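Local coordinates for protein ectoine hydroxylase (Sphingopyxis alaskensis, PDB 4MHR) that catalyses the iron(II)- and 2-oxoglutarate-dependent hydroxylation of L-ectoine to 5-hydroxyectoine, a compatible solute that protects cells against osmotic stress, at residues A[101-105]-A[291-295]; A[132-136]-A[158-164]. One frame throughout, in Å; residues are numbered along the deposited sequence.

Interaction 1: A[101-105]-A[291-295]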
loop_
_atom_site.group_PDB
_atom_site.type_symbol
_atom_site.label_atom_id
_atom_site.label_comp_id
_atom_site.label_asym_id
_atom_site.label_seq_id
_atom_site.Cartn_x
_atom_site.Cartn_y
_atom_site.Cartn_z
ATOM N N PHE A 101 7.883 10.131 -2.676
ATOM C CA PHE A 101 7.338 9.227 -3.727
ATOM C C PHE A 101 8.453 8.757 -4.635
ATOM O O PHE A 101 9.530 9.361 -4.655
ATOM C CB PHE A 101 6.268 9.945 -4.552
ATOM C CG PHE A 101 4.942 10.070 -3.851
ATOM C CD1 PHE A 101 3.989 9.071 -3.959
ATOM C CD2 PHE A 101 4.648 11.178 -3.054
ATOM C CE1 PHE A 101 2.770 9.179 -3.335
ATOM C CE2 PHE A 101 3.428 11.277 -2.398
ATOM C CZ PHE A 101 2.479 10.279 -2.545
ATOM N N GLU A 102 8.238 7.652 -5.326
ATOM C CA GLU A 102 9.216 7.111 -6.280
ATOM C C GLU A 102 10.499 6.675 -5.629
ATOM O O GLU A 102 11.602 6.688 -6.246
ATOM C CB GLU A 102 9.488 8.125 -7.412
ATOM C CG GLU A 102 8.323 8.325 -8.345
ATOM C CD GLU A 102 8.193 7.082 -9.242
ATOM O OE1 GLU A 102 9.131 6.833 -10.030
ATOM O OE2 GLU A 102 7.209 6.310 -9.107
ATOM N N ILE A 103 10.421 6.235 -4.387
ATOM C CA ILE A 103 11.648 5.772 -3.754
ATOM C C ILE A 103 12.299 4.580 -4.418
ATOM O O ILE A 103 13.513 4.380 -4.303
ATOM C CB ILE A 103 11.527 5.400 -2.276
ATOM C CG1 ILE A 103 10.362 4.436 -2.023
ATOM C CG2 ILE A 103 11.414 6.628 -1.434
ATOM C CD1 ILE A 103 10.381 3.913 -0.597
ATOM N N HIS A 104 11.495 3.767 -5.066
ATOM C CA HIS A 104 12.023 2.615 -5.730
ATOM C C HIS A 104 12.858 3.052 -6.948
ATOM O O HIS A 104 13.689 2.296 -7.391
ATOM C CB HIS A 104 10.882 1.673 -6.160
ATOM C CG HIS A 104 10.081 2.203 -7.307
ATOM N ND1 HIS A 104 9.241 3.285 -7.201
ATOM C CD2 HIS A 104 10.039 1.832 -8.608
ATOM C CE1 HIS A 104 8.682 3.533 -8.369
ATOM N NE2 HIS A 104 9.142 2.655 -9.233
ATOM N N ALA A 105 12.600 4.255 -7.479
ATOM C CA ALA A 105 13.341 4.761 -8.642
ATOM C C ALA A 105 14.540 5.620 -8.208
ATOM O O ALA A 105 15.516 5.614 -8.894
ATOM C CB ALA A 105 12.439 5.540 -9.575
ATOM N N PHE A 291 4.518 11.114 -10.571
ATOM C CA PHE A 291 5.090 10.365 -9.433
ATOM C C PHE A 291 4.034 9.619 -8.552
ATOM O O PHE A 291 4.391 8.791 -7.667
ATOM C CB PHE A 291 5.988 11.325 -8.575
ATOM C CG PHE A 291 5.270 12.561 -8.043
ATOM C CD1 PHE A 291 5.188 13.741 -8.815
ATOM C CD2 PHE A 291 4.677 12.559 -6.778
ATOM C CE1 PHE A 291 4.514 14.870 -8.335
ATOM C CE2 PHE A 291 4.018 13.693 -6.282
ATOM C CZ PHE A 291 3.945 14.851 -7.060
ATOM N N LEU A 292 2.744 9.910 -8.784
ATOM C CA LEU A 292 1.654 9.248 -8.035
ATOM C C LEU A 292 1.311 7.897 -8.660
ATOM O O LEU A 292 0.784 7.040 -7.974
ATOM C CB LEU A 292 0.401 10.143 -7.939
ATOM C CG LEU A 292 0.725 11.485 -7.240
ATOM C CD1 LEU A 292 -0.494 12.402 -7.138
ATOM C CD2 LEU A 292 1.369 11.286 -5.871
ATOM N N ALA A 293 1.636 7.728 -9.951
ATOM C CA ALA A 293 1.140 6.609 -10.736
ATOM C C ALA A 293 1.948 6.439 -12.012
ATOM O O ALA A 293 1.997 7.369 -12.840
ATOM C CB ALA A 293 -0.316 6.847 -11.077
ATOM N N ARG A 294 2.578 5.266 -12.175
ATOM C CA ARG A 294 3.370 4.988 -13.385
ATOM C C ARG A 294 2.470 4.689 -14.603
ATOM O O ARG A 294 1.822 3.620 -14.664
ATOM C CB ARG A 294 4.359 3.840 -13.162
ATOM C CG ARG A 294 5.362 3.691 -14.312
ATOM C CD ARG A 294 6.440 4.772 -14.261
ATOM N NE ARG A 294 7.300 4.604 -13.085
ATOM C CZ ARG A 294 8.398 5.307 -12.821
ATOM N NH1 ARG A 294 8.816 6.275 -13.633
ATOM N NH2 ARG A 294 9.083 5.030 -11.731
ATOM N N ARG A 295 2.467 5.614 -15.575
ATOM C CA ARG A 295 1.539 5.566 -16.727
ATOM C C ARG A 295 2.127 4.865 -17.950
ATOM O O ARG A 295 3.249 4.364 -17.902
ATOM C CB ARG A 295 1.063 6.976 -17.104
ATOM C CG ARG A 295 2.155 7.921 -17.606
ATOM C CD ARG A 295 1.594 9.102 -18.414
ATOM N NE ARG A 295 2.570 10.176 -18.651
ATOM C CZ ARG A 295 3.589 10.122 -19.511
ATOM N NH1 ARG A 295 3.807 9.032 -20.246
ATOM N NH2 ARG A 295 4.407 11.167 -19.637
HETATM O O HOH W 1 5.706 6.401 -6.880
#
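Phe101 meets Phe291 and Leu292 where the end of strand 97-101, in the large antiparallel sheet of this cupin-fold enzyme, packs against the loop that follows strand 264-273. The two phenylalanine rings form an offset edge-to-face pair. The edge of Phe291 is turned to the face of Phe101, with centroids 5.7 Å apart and planes at 61°. Leu292 brings one methyl over a face of the Phe101 ring. Its CD2 lies 3.7 Å from the Phe101 ring centroid, a CH-pi contact. With only an alanine here in place of Phe101, Leu292 CD2 and the edge of Phe291 would probably lose their aromatic partner, and a gap would be likely to open near Gln135, an ectoine-binding residue.

Next to this apolar patch lies a polar one. Glu102 occupies the N-cap position before helix 103-106. Its side chain bends at chi2 (-73°), so that CG packs against Phe291 CB while the carboxylate turns to Arg294. A salt bridge joins Glu102 OE1 to Arg294 NH2 at a short modelled distance of 2.5 Å. It is not a flat, two-pronged pairing, for the carboxylate and guanidinium planes stand 75° apart. A water sits between Glu102 and Phe291. It lies 2.7 Å from Glu102 OE2 and 2.8 Å from Phe291 O, and accepts a weak bond from Glu102 N. The edge of the guanidinium also comes near His104.

Further out, backbone hydrogen bonds between Glu102 and Ser136 and between Arg294 and His134 tie both segments to strand 131-141. On the same strand, Ser136 OG is hydrogen-bonded to His104 ND1.

Interaction 2: A[132-136]-A[158-164]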
loop_
_atom_site.group_PDB
_atom_site.type_symbol
_atom_site.label_atom_id
_atom_site.label_comp_id
_atom_site.label_asym_id
_atom_site.label_seq_id
_atom_site.Cartn_x
_atom_site.Cartn_y
_atom_site.Cartn_z
ATOM N N TYR A 132 4.887 -4.923 -11.620
ATOM C CA TYR A 132 5.755 -3.765 -11.660
ATOM C C TYR A 132 5.289 -2.834 -10.542
ATOM O O TYR A 132 4.225 -3.070 -9.897
ATOM C CB TYR A 132 5.694 -3.111 -13.060
ATOM C CG TYR A 132 4.393 -2.384 -13.296
ATOM C CD1 TYR A 132 3.237 -3.068 -13.659
ATOM C CD2 TYR A 132 4.303 -1.048 -13.112
ATOM C CE1 TYR A 132 2.072 -2.409 -13.840
ATOM C CE2 TYR A 132 3.088 -0.363 -13.290
ATOM C CZ TYR A 132 2.001 -1.060 -13.660
ATOM O OH TYR A 132 0.774 -0.463 -13.834
ATOM N N ILE A 133 6.120 -1.838 -10.249
ATOM C CA ILE A 133 5.857 -0.855 -9.190
ATOM C C ILE A 133 4.962 0.237 -9.698
ATOM O O ILE A 133 5.381 1.004 -10.519
ATOM C CB ILE A 133 7.141 -0.268 -8.568
ATOM C CG1 ILE A 133 8.015 -1.405 -8.019
ATOM C CG2 ILE A 133 6.779 0.718 -7.447
ATOM C CD1 ILE A 133 7.328 -2.268 -6.971
ATOM N N HIS A 134 3.698 0.262 -9.256
ATOM C CA HIS A 134 2.752 1.318 -9.665
ATOM C C HIS A 134 3.106 2.648 -8.946
ATOM O O HIS A 134 2.941 3.721 -9.471
ATOM C CB HIS A 134 1.311 0.871 -9.348
ATOM C CG HIS A 134 0.292 1.973 -9.313
ATOM N ND1 HIS A 134 -0.280 2.518 -10.449
ATOM C CD2 HIS A 134 -0.326 2.567 -8.261
ATOM C CE1 HIS A 134 -1.197 3.405 -10.100
ATOM N NE2 HIS A 134 -1.242 3.458 -8.777
ATOM N N GLN A 135 3.556 2.551 -7.713
ATOM C CA GLN A 135 3.822 3.721 -6.884
ATOM C C GLN A 135 4.629 3.216 -5.749
ATOM O O GLN A 135 4.410 2.088 -5.302
ATOM C CB GLN A 135 2.513 4.260 -6.323
ATOM C CG GLN A 135 2.686 5.437 -5.372
ATOM C CD GLN A 135 1.378 5.777 -4.698
ATOM O OE1 GLN A 135 1.115 5.379 -3.536
ATOM N NE2 GLN A 135 0.519 6.449 -5.435
ATOM N N SER A 136 5.497 4.051 -5.201
ATOM C CA SER A 136 6.205 3.781 -3.949
ATOM C C SER A 136 6.310 5.042 -3.105
ATOM O O SER A 136 6.221 6.175 -3.640
ATOM C CB SER A 136 7.579 3.213 -4.198
ATOM O OG SER A 136 8.483 4.133 -4.786
ATOM N N TRP A 158 -7.032 4.881 -7.624
ATOM C CA TRP A 158 -6.253 4.360 -8.740
ATOM C C TRP A 158 -7.123 4.164 -9.998
ATOM O O TRP A 158 -6.699 4.437 -11.101
ATOM C CB TRP A 158 -5.474 3.097 -8.350
ATOM C CG TRP A 158 -4.466 3.346 -7.282
ATOM C CD1 TRP A 158 -3.918 4.584 -6.932
ATOM C CD2 TRP A 158 -3.891 2.391 -6.377
ATOM N NE1 TRP A 158 -3.048 4.443 -5.896
ATOM C CE2 TRP A 158 -2.992 3.112 -5.526
ATOM C CE3 TRP A 158 -4.077 1.012 -6.168
ATOM C CZ2 TRP A 158 -2.249 2.492 -4.511
ATOM C CZ3 TRP A 158 -3.376 0.378 -5.139
ATOM C CH2 TRP A 158 -2.466 1.122 -4.300
ATOM N N HIS A 159 -8.328 3.725 -9.815
ATOM C CA HIS A 159 -9.218 3.497 -10.908
ATOM C C HIS A 159 -9.720 4.850 -11.485
ATOM O O HIS A 159 -9.505 5.153 -12.665
ATOM C CB HIS A 159 -10.383 2.688 -10.394
ATOM C CG HIS A 159 -11.416 2.393 -11.431
ATOM N ND1 HIS A 159 -11.207 1.497 -12.464
ATOM C CD2 HIS A 159 -12.650 2.904 -11.617
ATOM C CE1 HIS A 159 -12.295 1.452 -13.210
ATOM N NE2 HIS A 159 -13.189 2.283 -12.709
ATOM N N VAL A 160 -10.360 5.652 -10.633
ATOM C CA VAL A 160 -10.994 6.920 -11.066
ATOM C C VAL A 160 -9.950 7.891 -11.582
ATOM O O VAL A 160 -10.123 8.476 -12.667
ATOM C CB VAL A 160 -11.825 7.598 -9.969
ATOM C CG1 VAL A 160 -12.258 9.026 -10.410
ATOM C CG2 VAL A 160 -13.035 6.766 -9.683
ATOM N N GLU A 161 -8.847 8.033 -10.856
ATOM C CA GLU A 161 -7.822 8.995 -11.241
ATOM C C GLU A 161 -6.661 8.496 -12.087
ATOM O O GLU A 161 -6.107 9.260 -12.846
ATOM C CB GLU A 161 -7.298 9.756 -10.008
ATOM C CG GLU A 161 -8.413 10.335 -9.135
ATOM C CD GLU A 161 -7.915 11.189 -7.966
ATOM O OE1 GLU A 161 -6.807 11.712 -8.043
ATOM O OE2 GLU A 161 -8.646 11.344 -6.970
ATOM N N ASP A 162 -6.264 7.228 -11.992
ATOM C CA ASP A 162 -5.098 6.802 -12.716
ATOM C C ASP A 162 -5.446 5.873 -13.893
ATOM O O ASP A 162 -4.574 5.555 -14.714
ATOM C CB ASP A 162 -4.064 6.100 -11.827
ATOM C CG ASP A 162 -3.580 6.934 -10.699
ATOM O OD1 ASP A 162 -3.310 8.145 -10.932
ATOM O OD2 ASP A 162 -3.436 6.369 -9.538
ATOM N N GLY A 163 -6.696 5.453 -13.965
ATOM C CA GLY A 163 -7.175 4.514 -15.000
ATOM C C GLY A 163 -6.892 3.046 -14.752
ATOM O O GLY A 163 -6.890 2.248 -15.713
ATOM N N MET A 164 -6.696 2.642 -13.475
ATOM C CA MET A 164 -6.378 1.219 -13.210
ATOM C C MET A 164 -7.665 0.515 -13.367
ATOM O O MET A 164 -8.597 0.796 -12.630
ATOM C CB MET A 164 -5.719 0.990 -11.819
ATOM C CG MET A 164 -5.551 -0.432 -11.435
ATOM S SD MET A 164 -4.916 -0.689 -9.754
ATOM C CE MET A 164 -3.314 0.066 -9.765
HETATM O O HOH W 2 -2.600 6.929 -4.331
#
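The ectoine site of this 2-oxoglutarate-dependent dioxygenase is lined in part by this contact, which joins the corner in strand 131-141 to the end of helix 154-162. Gln135 binds L-ectoine, and Trp158 is important for its stabilization. The helix starts at Asp154, an iron ligand, and the Trp158 side chain packs close to that residue.

His134 carries most of the contact. Its ring points an edge at the face of the Trp158 indole, with planes at 66° and the imidazole centroid 4.4 Å from that of the five-membered ring. NE2 leads the approach and lies 3.4 Å from Trp158 CD1. With CG of His134 anti to the backbone N (chi1 162°), the imidazole reaches out from the corner toward the helix. Met164 closes over one face of the same ring. Its CE sits 3.9 Å from the His134 ring centroid, nearly on the ring normal, in a CH-pi contact. Asp162 OD2 lies at the edge of the imidazole, 3.7 Å from His134 NE2, but its salt bridge is with Arg288.

Gln135 crosses the indole at about a right angle, its amide almost perpendicular to the ring plane. The main partner of Gln135 NE2 is Leu292 O, to which it donates. It also gives a weak bond to a water, which accepts a second bond from Trp158 NE1 at 3.0 Å.

Within 158-164 the backbone closes on itself. Trp158 O accepts from both Asp162 N and Met164 N, which reach it from opposite faces of its carbonyl plane. Gly163, with positive phi, leaves helical geometry between them. The imidazole is thus held by packing, its edge on the indole and one face under the Met164 methyl, while the indole N-H is satisfied by water in this apo structure.

Overall arrangement
From the N terminus the chain first passes 101-105, where strand 97-101 runs into helix 103-106. It then enters strand 131-141 at 132-136 and reaches 158-164 at the end of helix 154-162, closing the short loop of interaction 2. Only after strand 264-273 does 291-295 return to close interaction 1, so interaction 2 is nested inside the larger loop. The two contacts touch, their centres 10 Å apart, through Leu292 and Gln135 and through His104 and Ser136. Ala293 CB also packs on Asp162. Together they tie the large sheet, the helix beside the iron site and the late loop around the ectoine pocket.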